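Long-range contact in cellulose-binding protein (Saccharophagus degradans, PDB 2YHG), which probably binds polysaccharide and may hydrolyse glycosidic bonds, this piece carrying its nucleoside hydrolase-like domain and its C-terminal domain: residues Y204-S209 / D292-Y297. Numbering follows the deposited sequence.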
ATOM      1  N   TYR A 204     -10.218   0.319   8.988  1.00  6.70           N
ATOM      2  CA  TYR A 204      -9.948  -1.119   8.839  1.00  6.75           C
ATOM      3  C   TYR A 204     -10.452  -1.559   7.466  1.00  6.40           C
ATOM      4  O   TYR A 204     -11.642  -1.456   7.185  1.00  6.83           O
ATOM      5  CB  TYR A 204     -10.646  -1.915   9.953  1.00  6.76           C
ATOM      6  CG  TYR A 204     -10.266  -3.354  10.011  1.00  6.30           C
ATOM      7  CD1 TYR A 204     -10.624  -4.239   9.007  1.00  6.68           C
ATOM      8  CD2 TYR A 204      -9.545  -3.848  11.075  1.00  6.97           C
ATOM      9  CE1 TYR A 204     -10.227  -5.563   9.053  1.00  6.30           C
ATOM     10  CE2 TYR A 204      -9.139  -5.163  11.120  1.00  6.69           C
ATOM     11  CZ  TYR A 204      -9.478  -6.024  10.115  1.00  6.14           C
ATOM     12  OH  TYR A 204      -9.074  -7.334  10.204  1.00  7.11           O
ATOM     13  N   ILE A 205      -9.527  -2.020   6.642  1.00  6.24           N
ATOM     14  CA  ILE A 205      -9.811  -2.601   5.340  1.00  5.68           C
ATOM     15  C   ILE A 205      -9.608  -4.098   5.396  1.00  5.65           C
ATOM     16  O   ILE A 205      -8.562  -4.559   5.864  1.00  6.39           O
ATOM     17  CB  ILE A 205      -8.820  -2.025   4.274  1.00  6.25           C
ATOM     18  CG1 ILE A 205      -9.042  -0.532   4.064  1.00  7.92           C
ATOM     19  CG2 ILE A 205      -8.914  -2.819   2.974  1.00  8.04           C
ATOM     20  CD1 ILE A 205      -7.925   0.142   3.318  1.00  7.92           C
ATOM     21  N   ARG A 206     -10.594  -4.883   4.952  1.00  5.59           N
ATOM     22  CA  ARG A 206     -10.415  -6.306   4.658  1.00  5.74           C
ATOM     23  C   ARG A 206     -10.545  -6.459   3.152  1.00  5.87           C
ATOM     24  O   ARG A 206     -11.657  -6.477   2.618  1.00  6.66           O
ATOM     25  CB  ARG A 206     -11.375  -7.217   5.428  1.00  5.81           C
ATOM     26  CG  ARG A 206     -11.213  -8.682   5.129  1.00  6.04           C
ATOM     27  CD  ARG A 206     -11.996  -9.613   6.048  1.00  6.26           C
ATOM     28  NE  ARG A 206     -11.354  -9.720   7.346  1.00  6.00           N
ATOM     29  CZ  ARG A 206     -11.813 -10.454   8.355  1.00  5.51           C
ATOM     30  NH1 ARG A 206     -13.024 -10.986   8.314  1.00  6.38           N
ATOM     31  NH2 ARG A 206     -11.054 -10.659   9.429  1.00  6.43           N
ATOM     32  N   ALA A 207      -9.413  -6.491   2.472  1.00  5.56           N
ATOM     33  CA  ALA A 207      -9.379  -6.546   1.020  1.00  6.41           C
ATOM     34  C   ALA A 207      -9.546  -7.972   0.549  1.00  6.17           C
ATOM     35  O   ALA A 207      -8.866  -8.879   1.051  1.00  7.79           O
ATOM     36  CB  ALA A 207      -8.066  -5.990   0.506  1.00  7.05           C
ATOM     37  N   ARG A 208     -10.406  -8.181  -0.424  1.00  6.72           N
ATOM     38  CA  ARG A 208     -10.651  -9.521  -0.925  1.00  6.86           C
ATOM     39  C   ARG A 208     -10.416  -9.692  -2.403  1.00  7.07           C
ATOM     40  O   ARG A 208     -10.236 -10.823  -2.879  1.00  8.38           O
ATOM     41  CB  ARG A 208     -12.056  -9.951  -0.586  1.00  8.00           C
ATOM     42  CG  ARG A 208     -12.360  -9.929   0.900  1.00  8.05           C
ATOM     43  CD  ARG A 208     -13.818 -10.363   1.154  1.00 11.27           C
ATOM     44  NE  ARG A 208     -14.731  -9.350   0.657  0.70  8.54           N
ATOM     45  CZ  ARG A 208     -16.001  -9.606   0.338  1.00 12.18           C
ATOM     46  NH1 ARG A 208     -16.524 -10.821   0.526  1.00 13.97           N
ATOM     47  NH2 ARG A 208     -16.722  -8.656  -0.239  1.00 15.21           N
ATOM     48  N   SER A 209     -10.412  -8.608  -3.165  1.00  6.72           N
ATOM     49  CA  SER A 209     -10.310  -8.719  -4.616  0.50  6.49           C
ATOM     50  C   SER A 209      -8.867  -8.509  -5.057  1.00  6.91           C
ATOM     51  O   SER A 209      -8.527  -7.522  -5.748  1.00  7.71           O
ATOM     52  CB  SER A 209     -11.252  -7.735  -5.316  0.50  6.94           C
ATOM     53  OG  SER A 209     -12.617  -8.054  -5.111  0.50  7.02           O
ATOM     54  N   ASP A 292     -20.701 -10.643  14.936  1.00 30.00           N
ATOM     55  CA  ASP A 292     -21.720  -9.852  14.210  1.00 30.00           C
ATOM     56  C   ASP A 292     -22.469  -8.945  15.215  1.00 30.00           C
ATOM     57  O   ASP A 292     -22.706  -9.349  16.350  1.00 30.00           O
ATOM     58  CB  ASP A 292     -22.742 -10.773  13.547  1.00 20.00           C
ATOM     59  CG  ASP A 292     -22.197 -11.529  12.328  1.00 20.00           C
ATOM     60  OD1 ASP A 292     -21.071 -11.178  11.814  1.00 20.00           O
ATOM     61  OD2 ASP A 292     -22.880 -12.453  11.851  1.00 20.00           O
ATOM     62  N   THR A 293     -22.900  -7.738  14.794  1.00  6.44           N
ATOM     63  CA  THR A 293     -22.571  -7.144  13.499  1.00  6.19           C
ATOM     64  C   THR A 293     -21.275  -6.343  13.614  1.00  6.12           C
ATOM     65  O   THR A 293     -21.067  -5.624  14.573  1.00  6.89           O
ATOM     66  CB  THR A 293     -23.690  -6.148  13.068  1.00  7.11           C
ATOM     67  OG1 THR A 293     -24.959  -6.793  13.273  1.00  7.03           O
ATOM     68  CG2 THR A 293     -23.510  -5.707  11.635  1.00  8.12           C
ATOM     69  N   TYR A 294     -20.415  -6.497  12.596  1.00  6.02           N
ATOM     70  CA  TYR A 294     -19.206  -5.710  12.478  1.00  6.33           C
ATOM     71  C   TYR A 294     -19.078  -5.204  11.062  1.00  6.07           C
ATOM     72  O   TYR A 294     -19.591  -5.819  10.131  1.00  6.72           O
ATOM     73  CB  TYR A 294     -17.946  -6.499  12.894  1.00  6.30           C
ATOM     74  CG  TYR A 294     -17.650  -7.676  12.018  1.00  5.96           C
ATOM     75  CD1 TYR A 294     -18.199  -8.922  12.281  1.00  6.21           C
ATOM     76  CD2 TYR A 294     -16.870  -7.539  10.879  1.00  6.08           C
ATOM     77  CE1 TYR A 294     -17.972  -9.990  11.454  1.00  6.47           C
ATOM     78  CE2 TYR A 294     -16.671  -8.615  10.000  1.00  6.44           C
ATOM     79  CZ  TYR A 294     -17.260  -9.820  10.291  1.00  6.17           C
ATOM     80  OH  TYR A 294     -17.149 -10.900   9.434  1.00  6.60           O
ATOM     81  N   TYR A 295     -18.341  -4.111  10.907  1.00  6.01           N
ATOM     82  CA  TYR A 295     -18.157  -3.480   9.612  1.00  5.96           C
ATOM     83  C   TYR A 295     -16.678  -3.393   9.277  1.00  6.36           C
ATOM     84  O   TYR A 295     -15.845  -3.181  10.171  1.00  6.69           O
ATOM     85  CB  TYR A 295     -18.766  -2.072   9.606  1.00  6.88           C
ATOM     86  CG  TYR A 295     -20.269  -2.103   9.593  1.00  7.51           C
ATOM     87  CD1 TYR A 295     -20.998  -2.228  10.753  1.00  7.90           C
ATOM     88  CD2 TYR A 295     -20.959  -2.068   8.386  1.00  8.02           C
ATOM     89  CE1 TYR A 295     -22.389  -2.330  10.726  1.00  9.33           C
ATOM     90  CE2 TYR A 295     -22.330  -2.157   8.341  1.00  9.58           C
ATOM     91  CZ  TYR A 295     -23.042  -2.306   9.511  1.00  9.24           C
ATOM     92  OH  TYR A 295     -24.421  -2.395   9.450  1.00 12.20           O
ATOM     93  N   MET A 296     -16.360  -3.498   7.994  1.00  6.12           N
ATOM     94  CA  MET A 296     -15.020  -3.363   7.467  1.00  6.10           C
ATOM     95  C   MET A 296     -15.120  -2.723   6.111  1.00  6.40           C
ATOM     96  O   MET A 296     -16.022  -3.041   5.340  1.00  7.17           O
ATOM     97  CB  MET A 296     -14.316  -4.742   7.306  1.00  6.21           C
ATOM     98  CG  MET A 296     -14.101  -5.453   8.629  1.00  6.08           C
ATOM     99  SD  MET A 296     -13.548  -7.145   8.341  1.00  6.40           S
ATOM    100  CE  MET A 296     -13.146  -7.610  10.027  1.00  7.17           C
ATOM    101  N   TYR A 297     -14.176  -1.845   5.762  1.00  6.00           N
ATOM    102  CA  TYR A 297     -14.055  -1.397   4.395  1.00  6.70           C
ATOM    103  C   TYR A 297     -13.642  -2.570   3.532  1.00  6.28           C
ATOM    104  O   TYR A 297     -12.778  -3.358   3.911  1.00  7.60           O
ATOM    105  CB  TYR A 297     -13.039  -0.279   4.273  1.00  7.34           C
ATOM    106  CG  TYR A 297     -13.525   1.036   4.810  1.00  7.38           C
ATOM    107  CD1 TYR A 297     -14.460   1.798   4.144  1.00  8.49           C
ATOM    108  CD2 TYR A 297     -13.061   1.527   6.020  1.00  9.44           C
ATOM    109  CE1 TYR A 297     -14.886   3.030   4.647  1.00  9.97           C
ATOM    110  CE2 TYR A 297     -13.506   2.736   6.542  1.00 11.17           C
ATOM    111  CZ  TYR A 297     -14.409   3.478   5.857  1.00 10.72           C
ATOM    112  OH  TYR A 297     -14.863   4.677   6.374  1.00 15.92           O
TER
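Met296 and Tyr297, on strand 295-298, meet Tyr204, Ile205 and Arg206 on the outermost strand, 203-207, of the parallel sheet in the nucleoside hydrolase-like domain. Tyr297 and Ile205 form a single beta bridge, consistent with the steep 73° angle between the short strand segments.

Tyr294, in the loop before the strand, comes first: its hydroxyl lies 4.3 Å from Arg206 NH1, too far for a bond between them; Val278 O serves both groups as a hydrogen-bond acceptor. Met296 then lays its thioether against both Tyr204 and Arg206. With CG beside the backbone N (chi1 -64°) and the chain extended beyond it, the side chain runs alongside Tyr204, putting SD 4.7 Å from the centroid of that ring in an oblique Met-aromatic contact. Its methyl CE sits over one face of the Arg206 guanidinium, 3.6 Å above the plane and over its centre. Arg206 is buried and makes salt bridges from NE to Asp184 and from NH1 to Asp288, while Tyr204 OH also bonds to Asp184; the methionine thus packs against a guanidinium whose position is probably set by these two carboxylates.

At Tyr297 two backbone hydrogen bonds flank Ile205. Tyr297 N donates to Tyr204 O at 2.9 Å, in the carbonyl plane, and Arg206 N returns a bond to Tyr297 O. The CB of Ile205 points away from the 292-297 segment overall, yet its CG1 lies 4.0 Å from Tyr297 CB. The same carbonyl oxygen, Tyr297 O, also takes a CA-H...O contact from Ile205 CA at 3.4 Å.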